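Local coordinates for uncharacterized protein (Mycobacterium vanbaalenii PYR-1, PDB 4XU6), which binds diacylglycerol in the membrane as a homotrimeric, six-helix transmembrane homolog of the Insig sterol-sensor proteins, at residues A125-I131 against Y168-V173. Residues are numbered along the deposited sequence; the frame is centred on the assembly and turned at random.
Sequences AAAGVVI and YFAFGV. Unlike the reference sequence in segment 125-131: Ala127 (reference Cys). With TDA (N-tridecanoic acid), chain E; TDA (N-tridecanoic acid), chain F.
Gly128 and Gly172 meet backbone to backbone, their CA atoms 3.9 Å apart, and bring the axes of segments 125-131 and 168-173 to within 6.9 Å. Their N-to-C directions differ by 138°, well off antiparallel. With no side chain at either glycine, the helices touch closely enough for a CA-H...O contact from Phe169 CA to Gly128 O (3.5 Å, 163° at the hydrogen). On one flank the Phe169 ring lies along the backbone of 125-131: CD1 is 3.4 Å from Gly128 C, and CE1 approaches Ala125 O, which already accepts the helical bond from Val129 N. Val173 CG2 of its own helix sits over one face of this ring. On the other flank Ile131 packs against helix 164-184 with both branches. Its CG2 lies 3.7 Å from Gly172 CA, while CG1, anti to the backbone N (chi1 -168°), reaches Tyr168 CD1 and Phe171 CD2. These two aromatics carry the contact into the lipid pocket. The n-tridecanoic acid of chain E passes over a face of each ring, its C28 3.4 Å from Phe171 CD1; Tyr168 OH touches this acid and a second one, that of chain F, and hydrogen-bonds to Glu139. Transmembrane helices 122-144 and 164-184 cross where Gly128 faces Gly172, with helix 48-64 against Ile131 and Phe171, and Trp116 of helix 101-119 against Ala125 and Val173.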
# COMPACT_ATOMS: atom_id res chain seq x y z
N ALA A 125 17.86 -1.02 -10.48
CA ALA A 125 17.42 -2.41 -10.51
C ALA A 125 18.62 -3.36 -10.44
O ALA A 125 18.53 -4.42 -9.85
CB ALA A 125 16.58 -2.68 -11.74
N ALA A 126 19.73 -2.97 -11.06
CA ALA A 126 20.94 -3.80 -11.04
C ALA A 126 21.44 -3.96 -9.61
O ALA A 126 21.75 -5.07 -9.17
CB ALA A 126 22.02 -3.19 -11.94
N ALA A 127 21.52 -2.85 -8.88
CA ALA A 127 21.89 -2.87 -7.47
C ALA A 127 20.89 -3.71 -6.69
O ALA A 127 21.27 -4.51 -5.82
CB ALA A 127 21.94 -1.44 -6.93
N GLY A 128 19.61 -3.55 -7.02
CA GLY A 128 18.57 -4.38 -6.43
C GLY A 128 18.80 -5.87 -6.61
O GLY A 128 18.66 -6.65 -5.67
N VAL A 129 19.19 -6.29 -7.82
CA VAL A 129 19.45 -7.70 -8.09
C VAL A 129 20.65 -8.22 -7.30
O VAL A 129 20.62 -9.33 -6.76
CB VAL A 129 19.66 -7.98 -9.60
CG1 VAL A 129 20.16 -9.41 -9.82
CG2 VAL A 129 18.36 -7.77 -10.37
N VAL A 130 21.71 -7.41 -7.23
CA VAL A 130 22.92 -7.79 -6.49
C VAL A 130 22.61 -8.20 -5.04
O VAL A 130 23.02 -9.27 -4.59
CB VAL A 130 23.98 -6.66 -6.53
CG1 VAL A 130 25.14 -6.98 -5.60
CG2 VAL A 130 24.49 -6.46 -7.96
N ILE A 131 21.88 -7.35 -4.32
CA ILE A 131 21.55 -7.62 -2.92
C ILE A 131 20.39 -8.62 -2.76
O ILE A 131 20.31 -9.34 -1.76
CB ILE A 131 21.30 -6.29 -2.14
CG1 ILE A 131 21.25 -6.55 -0.62
CG2 ILE A 131 20.04 -5.60 -2.64
CD1 ILE A 131 22.59 -6.96 -0.03
N TYR A 168 14.84 -7.53 -0.30
CA TYR A 168 16.20 -7.04 -0.54
C TYR A 168 16.28 -6.26 -1.85
O TYR A 168 16.98 -5.26 -1.95
CB TYR A 168 17.21 -8.19 -0.54
CG TYR A 168 17.70 -8.60 0.84
CD1 TYR A 168 18.56 -7.77 1.56
CD2 TYR A 168 17.32 -9.81 1.42
CE1 TYR A 168 19.02 -8.14 2.83
CE2 TYR A 168 17.78 -10.19 2.70
CZ TYR A 168 18.64 -9.33 3.39
OH TYR A 168 19.11 -9.66 4.65
N PHE A 169 15.55 -6.72 -2.87
CA PHE A 169 15.56 -6.01 -4.15
C PHE A 169 15.11 -4.55 -3.97
O PHE A 169 15.78 -3.63 -4.43
CB PHE A 169 14.66 -6.71 -5.18
CG PHE A 169 14.53 -5.94 -6.48
CD1 PHE A 169 15.50 -6.06 -7.47
CD2 PHE A 169 13.47 -5.06 -6.67
CE1 PHE A 169 15.39 -5.33 -8.67
CE2 PHE A 169 13.35 -4.33 -7.86
CZ PHE A 169 14.31 -4.47 -8.85
N ALA A 170 13.99 -4.35 -3.28
CA ALA A 170 13.49 -3.00 -3.01
C ALA A 170 14.50 -2.19 -2.20
O ALA A 170 14.70 -1.02 -2.46
CB ALA A 170 12.13 -3.06 -2.28
N PHE A 171 15.11 -2.83 -1.20
CA PHE A 171 16.20 -2.21 -0.44
C PHE A 171 17.32 -1.70 -1.36
O PHE A 171 17.73 -0.54 -1.27
CB PHE A 171 16.70 -3.22 0.62
CG PHE A 171 18.02 -2.85 1.27
CD1 PHE A 171 18.24 -1.58 1.80
CD2 PHE A 171 19.03 -3.79 1.36
CE1 PHE A 171 19.46 -1.25 2.40
CE2 PHE A 171 20.26 -3.49 1.96
CZ PHE A 171 20.47 -2.23 2.49
N GLY A 172 17.81 -2.55 -2.25
CA GLY A 172 18.86 -2.14 -3.19
C GLY A 172 18.46 -0.97 -4.09
O GLY A 172 19.25 -0.05 -4.32
N VAL A 173 17.24 -1.01 -4.62
CA VAL A 173 16.75 0.10 -5.43
C VAL A 173 16.79 1.43 -4.66
O VAL A 173 17.21 2.47 -5.19
CB VAL A 173 15.31 -0.16 -5.91
CG1 VAL A 173 14.71 1.09 -6.56
CG2 VAL A 173 15.28 -1.34 -6.88
O21 TDA E . 14.75 -10.47 7.37
O22 TDA E . 16.66 -11.00 8.59
C21 TDA E . 16.13 -10.23 7.79
C22 TDA E . 16.88 -9.02 7.31
C23 TDA E . 16.19 -8.38 6.10
C24 TDA E . 16.86 -7.06 5.72
C25 TDA E . 16.25 -6.48 4.44
C26 TDA E . 16.88 -5.14 4.06
C27 TDA E . 16.47 -4.10 5.08
C28 TDA E . 17.02 -2.73 4.76
C29 TDA E . 16.71 -1.78 5.91
C30 TDA E . 17.23 -0.40 5.54
C31 TDA E . 16.42 0.16 4.37
C32 TDA E . 16.79 1.61 4.10
C33 TDA E . 16.47 2.00 2.67
C21 TDA F . 21.06 -11.42 8.88
C22 TDA F . 22.09 -10.99 7.85
C23 TDA F . 21.64 -9.75 7.09
C24 TDA F . 22.64 -9.44 5.98
C25 TDA F . 22.22 -8.24 5.15
C26 TDA F . 22.97 -8.18 3.82
C27 TDA F . 24.47 -8.26 4.05
C28 TDA F . 25.22 -8.39 2.73
C29 TDA F . 26.27 -7.30 2.62
C30 TDA F . 27.28 -7.40 3.75
C31 TDA F . 28.02 -6.07 3.92
C32 TDA F . 28.51 -5.55 2.57
C33 TDA F . 29.57 -4.48 2.75